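Long-range contact in neuraminidase (PDB 4GDI), which is a neuraminidase-like viral surface glycoprotein, predicted to remove terminal sialic acids from glycoconjugates, although its putative active site has diverged: residues V184-N196 with R226-P238. Numbering follows the deposited sequence.
Sequences VQRWKQLNTTGIN and RFTKELNYQIVEP. With NAG (2-acetamido-2-deoxy-beta-D-glucopyranose), chain G; FUC (alpha-L-fucopyranose), chain B.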
# COMPACT_ATOMS: atom_id res chain seq x y z
N VAL A 184 -24.75 -22.51 -6.63
CA VAL A 184 -25.76 -23.16 -5.81
C VAL A 184 -25.83 -24.65 -6.14
O VAL A 184 -26.09 -25.02 -7.29
CB VAL A 184 -27.13 -22.50 -6.01
CG1 VAL A 184 -28.21 -23.24 -5.22
CG2 VAL A 184 -27.07 -21.04 -5.59
N GLN A 185 -25.60 -25.49 -5.14
CA GLN A 185 -25.72 -26.94 -5.28
C GLN A 185 -27.12 -27.39 -4.92
O GLN A 185 -27.73 -28.19 -5.63
CB GLN A 185 -24.71 -27.64 -4.38
CG GLN A 185 -23.28 -27.18 -4.63
CD GLN A 185 -22.83 -27.50 -6.04
OE1 GLN A 185 -22.63 -28.66 -6.39
NE2 GLN A 185 -22.65 -26.47 -6.86
N ARG A 186 -27.62 -26.90 -3.80
CA ARG A 186 -28.99 -27.15 -3.40
C ARG A 186 -29.38 -26.15 -2.32
O ARG A 186 -28.56 -25.36 -1.86
CB ARG A 186 -29.15 -28.59 -2.90
CG ARG A 186 -28.23 -28.94 -1.79
CD ARG A 186 -28.21 -30.42 -1.48
NE ARG A 186 -27.04 -30.72 -0.67
CZ ARG A 186 -26.89 -31.79 0.11
NH1 ARG A 186 -27.84 -32.71 0.21
NH2 ARG A 186 -25.76 -31.92 0.80
N TRP A 187 -30.65 -26.17 -1.95
CA TRP A 187 -31.11 -25.34 -0.86
C TRP A 187 -32.25 -26.04 -0.15
O TRP A 187 -32.87 -26.97 -0.69
CB TRP A 187 -31.51 -23.95 -1.36
CG TRP A 187 -32.54 -23.96 -2.46
CD1 TRP A 187 -32.30 -23.96 -3.80
CD2 TRP A 187 -33.96 -23.95 -2.30
NE1 TRP A 187 -33.49 -23.96 -4.49
CE2 TRP A 187 -34.52 -23.95 -3.59
CE3 TRP A 187 -34.81 -23.94 -1.19
CZ2 TRP A 187 -35.89 -23.94 -3.80
CZ3 TRP A 187 -36.17 -23.93 -1.40
CH2 TRP A 187 -36.70 -23.93 -2.69
N LYS A 188 -32.50 -25.60 1.07
CA LYS A 188 -33.49 -26.22 1.92
C LYS A 188 -34.26 -25.08 2.58
O LYS A 188 -33.66 -24.20 3.20
CB LYS A 188 -32.76 -27.11 2.94
CG LYS A 188 -33.57 -27.53 4.16
CD LYS A 188 -34.59 -28.58 3.84
CE LYS A 188 -34.16 -29.96 4.30
NZ LYS A 188 -33.06 -30.52 3.46
N GLN A 189 -35.57 -25.05 2.40
CA GLN A 189 -36.37 -24.03 3.07
C GLN A 189 -36.63 -24.51 4.49
O GLN A 189 -37.10 -25.62 4.69
CB GLN A 189 -37.68 -23.78 2.32
CG GLN A 189 -38.46 -22.58 2.81
CD GLN A 189 -39.46 -22.08 1.77
OE1 GLN A 189 -39.08 -21.71 0.65
NE2 GLN A 189 -40.74 -22.08 2.13
N LEU A 190 -36.27 -23.70 5.47
CA LEU A 190 -36.49 -24.05 6.87
C LEU A 190 -37.97 -23.90 7.24
O LEU A 190 -38.63 -22.99 6.78
CB LEU A 190 -35.67 -23.13 7.77
CG LEU A 190 -34.17 -23.13 7.49
CD1 LEU A 190 -33.47 -22.13 8.41
CD2 LEU A 190 -33.63 -24.52 7.67
N ASN A 191 -38.47 -24.79 8.10
CA ASN A 191 -39.80 -24.60 8.68
C ASN A 191 -39.72 -23.65 9.86
O ASN A 191 -39.34 -24.03 10.97
CB ASN A 191 -40.44 -25.94 9.09
CG ASN A 191 -41.81 -25.76 9.74
OD1 ASN A 191 -42.34 -24.64 9.79
ND2 ASN A 191 -42.39 -26.85 10.24
N THR A 192 -40.08 -22.39 9.62
CA THR A 192 -40.01 -21.34 10.64
C THR A 192 -41.40 -20.80 11.00
O THR A 192 -41.55 -19.66 11.45
CB THR A 192 -39.11 -20.18 10.16
OG1 THR A 192 -39.59 -19.69 8.89
CG2 THR A 192 -37.66 -20.65 10.00
N THR A 193 -42.40 -21.66 10.84
CA THR A 193 -43.78 -21.31 11.19
C THR A 193 -43.87 -20.80 12.62
O THR A 193 -43.42 -21.45 13.56
CB THR A 193 -44.71 -22.54 11.01
OG1 THR A 193 -44.72 -22.93 9.64
CG2 THR A 193 -46.13 -22.22 11.45
N GLY A 194 -44.41 -19.60 12.78
CA GLY A 194 -44.59 -19.02 14.11
C GLY A 194 -43.46 -18.14 14.59
O GLY A 194 -43.55 -17.54 15.66
N ILE A 195 -42.39 -18.03 13.81
CA ILE A 195 -41.27 -17.18 14.20
C ILE A 195 -40.72 -16.41 13.00
O ILE A 195 -41.20 -16.55 11.89
CB ILE A 195 -40.11 -17.98 14.86
CG1 ILE A 195 -39.35 -18.82 13.82
CG2 ILE A 195 -40.64 -18.86 15.98
CD1 ILE A 195 -38.02 -19.37 14.34
N ASN A 196 -39.70 -15.60 13.27
CA ASN A 196 -38.96 -14.84 12.27
C ASN A 196 -37.48 -15.06 12.58
O ASN A 196 -37.10 -15.11 13.75
CB ASN A 196 -39.34 -13.35 12.37
CG ASN A 196 -38.49 -12.46 11.51
OD1 ASN A 196 -37.81 -11.56 12.01
ND2 ASN A 196 -38.54 -12.67 10.21
N ARG A 226 -29.32 -25.14 14.23
CA ARG A 226 -28.22 -26.09 14.14
C ARG A 226 -28.46 -26.90 12.90
O ARG A 226 -29.56 -27.43 12.71
CB ARG A 226 -28.21 -27.04 15.34
CG ARG A 226 -28.05 -26.35 16.69
CD ARG A 226 -28.67 -27.18 17.80
NE ARG A 226 -28.53 -26.55 19.10
CZ ARG A 226 -29.09 -27.01 20.21
NH1 ARG A 226 -29.88 -28.08 20.17
NH2 ARG A 226 -28.88 -26.38 21.36
N PHE A 227 -27.46 -27.00 12.03
CA PHE A 227 -27.62 -27.80 10.83
C PHE A 227 -26.33 -28.47 10.39
O PHE A 227 -25.25 -28.11 10.85
CB PHE A 227 -28.29 -26.99 9.71
CG PHE A 227 -27.43 -25.92 9.09
CD1 PHE A 227 -26.65 -26.19 7.97
CD2 PHE A 227 -27.48 -24.60 9.56
CE1 PHE A 227 -25.90 -25.19 7.37
CE2 PHE A 227 -26.73 -23.60 8.95
CZ PHE A 227 -25.94 -23.89 7.85
N THR A 228 -26.47 -29.50 9.56
CA THR A 228 -25.35 -30.29 9.09
C THR A 228 -24.97 -29.92 7.65
O THR A 228 -25.70 -29.19 6.96
CB THR A 228 -25.66 -31.79 9.11
OG1 THR A 228 -26.61 -32.11 8.08
CG2 THR A 228 -26.23 -32.24 10.47
N LYS A 229 -23.84 -30.46 7.21
CA LYS A 229 -23.42 -30.34 5.82
C LYS A 229 -24.47 -30.90 4.86
O LYS A 229 -24.46 -30.56 3.69
CB LYS A 229 -22.11 -31.11 5.60
CG LYS A 229 -20.86 -30.29 5.81
CD LYS A 229 -19.64 -31.07 5.31
CE LYS A 229 -19.31 -30.72 3.87
NZ LYS A 229 -18.38 -31.71 3.26
N GLU A 230 -25.34 -31.78 5.35
CA GLU A 230 -26.37 -32.38 4.50
C GLU A 230 -27.71 -31.63 4.56
O GLU A 230 -28.70 -32.07 3.99
CB GLU A 230 -26.58 -33.84 4.91
CG GLU A 230 -25.30 -34.68 4.81
CD GLU A 230 -24.65 -34.64 3.42
OE1 GLU A 230 -25.37 -34.47 2.38
OE2 GLU A 230 -23.41 -34.77 3.36
N LEU A 231 -27.71 -30.50 5.27
CA LEU A 231 -28.88 -29.62 5.39
C LEU A 231 -29.98 -30.18 6.26
O LEU A 231 -31.11 -29.69 6.24
CB LEU A 231 -29.45 -29.21 4.03
CG LEU A 231 -28.41 -28.52 3.13
CD1 LEU A 231 -29.05 -27.95 1.87
CD2 LEU A 231 -27.67 -27.44 3.89
N ASN A 232 -29.66 -31.20 7.06
CA ASN A 232 -30.51 -31.54 8.18
C ASN A 232 -30.40 -30.48 9.25
O ASN A 232 -29.34 -29.88 9.41
CB ASN A 232 -30.15 -32.91 8.71
CG ASN A 232 -30.69 -33.99 7.84
OD1 ASN A 232 -31.89 -34.00 7.56
ND2 ASN A 232 -29.83 -34.87 7.35
N TYR A 233 -31.48 -30.21 9.97
CA TYR A 233 -31.48 -29.06 10.86
C TYR A 233 -32.48 -29.17 11.99
O TYR A 233 -33.40 -30.00 11.97
CB TYR A 233 -31.75 -27.77 10.06
CG TYR A 233 -33.21 -27.59 9.73
CD1 TYR A 233 -33.74 -28.14 8.57
CD2 TYR A 233 -34.07 -26.90 10.58
CE1 TYR A 233 -35.09 -28.00 8.25
CE2 TYR A 233 -35.42 -26.75 10.27
CZ TYR A 233 -35.92 -27.31 9.11
OH TYR A 233 -37.24 -27.19 8.77
N GLN A 234 -32.28 -28.33 13.01
CA GLN A 234 -33.25 -28.16 14.07
C GLN A 234 -33.23 -26.69 14.47
O GLN A 234 -32.18 -26.05 14.52
CB GLN A 234 -32.97 -29.08 15.26
CG GLN A 234 -32.03 -28.53 16.32
CD GLN A 234 -31.99 -29.37 17.60
OE1 GLN A 234 -30.91 -29.64 18.15
NE2 GLN A 234 -33.17 -29.76 18.10
N ILE A 235 -34.41 -26.13 14.71
CA ILE A 235 -34.48 -24.78 15.26
C ILE A 235 -34.84 -24.93 16.73
O ILE A 235 -35.73 -25.70 17.07
CB ILE A 235 -35.49 -23.92 14.49
CG1 ILE A 235 -34.94 -23.65 13.08
CG2 ILE A 235 -35.73 -22.61 15.21
CD1 ILE A 235 -35.92 -22.96 12.16
N VAL A 236 -34.13 -24.19 17.58
CA VAL A 236 -34.24 -24.33 19.03
C VAL A 236 -34.49 -22.97 19.71
O VAL A 236 -34.05 -21.92 19.22
CB VAL A 236 -32.95 -24.95 19.57
CG1 VAL A 236 -32.72 -24.60 21.01
CG2 VAL A 236 -32.98 -26.46 19.35
N GLU A 237 -35.20 -22.99 20.83
CA GLU A 237 -35.46 -21.80 21.64
C GLU A 237 -34.65 -21.85 22.94
O GLU A 237 -34.61 -22.89 23.61
CB GLU A 237 -36.96 -21.72 21.99
CG GLU A 237 -37.35 -20.43 22.69
CD GLU A 237 -37.42 -19.24 21.75
OE1 GLU A 237 -37.21 -19.42 20.53
OE2 GLU A 237 -37.71 -18.12 22.25
N PRO A 238 -33.97 -20.75 23.30
CA PRO A 238 -33.29 -20.77 24.61
C PRO A 238 -34.27 -21.07 25.75
O PRO A 238 -35.42 -20.63 25.71
CB PRO A 238 -32.74 -19.35 24.73
CG PRO A 238 -32.49 -18.93 23.28
CD PRO A 238 -33.67 -19.54 22.54
C1 NAG G . -43.46 -26.50 11.16
C2 NAG G . -44.07 -27.89 11.36
C3 NAG G . -45.14 -27.94 12.45
C4 NAG G . -44.70 -27.17 13.69
C5 NAG G . -44.07 -25.83 13.32
C6 NAG G . -43.55 -25.10 14.56
C7 NAG G . -44.08 -29.59 9.68
C8 NAG G . -44.58 -30.09 8.35
N2 NAG G . -44.57 -28.43 10.11
O3 NAG G . -45.23 -29.30 12.78
O4 NAG G . -45.81 -26.98 14.56
O5 NAG G . -43.00 -26.06 12.42
O6 NAG G . -42.65 -25.96 15.23
O7 NAG G . -43.25 -30.24 10.33
C1 FUC B . -41.95 -25.24 16.27
C2 FUC B . -40.88 -26.17 16.81
C3 FUC B . -39.88 -26.47 15.70
C4 FUC B . -39.29 -25.14 15.25
C5 FUC B . -40.40 -24.21 14.78
C6 FUC B . -39.84 -22.84 14.39
O2 FUC B . -41.49 -27.37 17.23
O3 FUC B . -38.87 -27.33 16.15
O4 FUC B . -38.62 -24.56 16.36
O5 FUC B . -41.36 -24.04 15.81
O HOH W 1 -27.76 -35.31 1.56
O HOH W 2 -22.66 -30.73 1.70
O HOH W 3 -32.60 -33.72 4.64
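Leu190 sets its methyl CD2 on one face of the Tyr233 ring. Leu190 CD2 lies 3.5 Å from the centroid of the Tyr233 ring, almost on its normal (4° off), a centred CH-pi contact. The carbonyl O of Leu231 lies at the ring edge, in plane. With Tyr233 CG between its own backbone N and carbonyl carbon (chi1 78°), the ring stands so that its hydroxyl meets the backbone at Asn191. There Tyr233 OH accepts a nearly straight bond (170°) from Asn191 N, 2.8 Å away.

The second flat group is the Arg186 guanidinium. Its edge faces Glu230, and waters 1 and 2 also lie in its plane. Arg186 NH2 makes a salt bridge of 3.0 Å to Glu230 OE1, meeting that oxygen from above the carboxylate plane. Water 1 links Arg186 NH1 to the same oxygen. Glu178, on strand 173-180, holds Arg186 NE in a second salt bridge.

Between these two groups, Leu231 CD1 packs 3.9 Å from Arg186 CG. The bent chain of Lys188 runs past Leu231, with a weak bond from Lys188 NZ to Leu231 O. Beyond Tyr233, Ile235 CD1 reaches Thr192 CG2 at 3.6 Å. Ile195 CD1 lies alongside Ile235 CG2.

Asn191 carries the N-linked glycan through ND2. Its OD1 accepts from both Thr193 N and Thr193 OG1, the former closing an Asx turn. The fucose folds back over the contact, and its O4 donates to Ile235 O at 3.2 Å.

The contact joins outer strand 183-189 and the loop after it to the hairpin of strands 224-228 and 233-236, in the next antiparallel sheet of the beta-propeller. It grades from charged and water-bridged at Arg186 to mostly apolar packing at Ile235, where the fucose adds a polar bond. No bond links backbone to backbone between the two segments; side chains and the fucose reach backbone atoms instead.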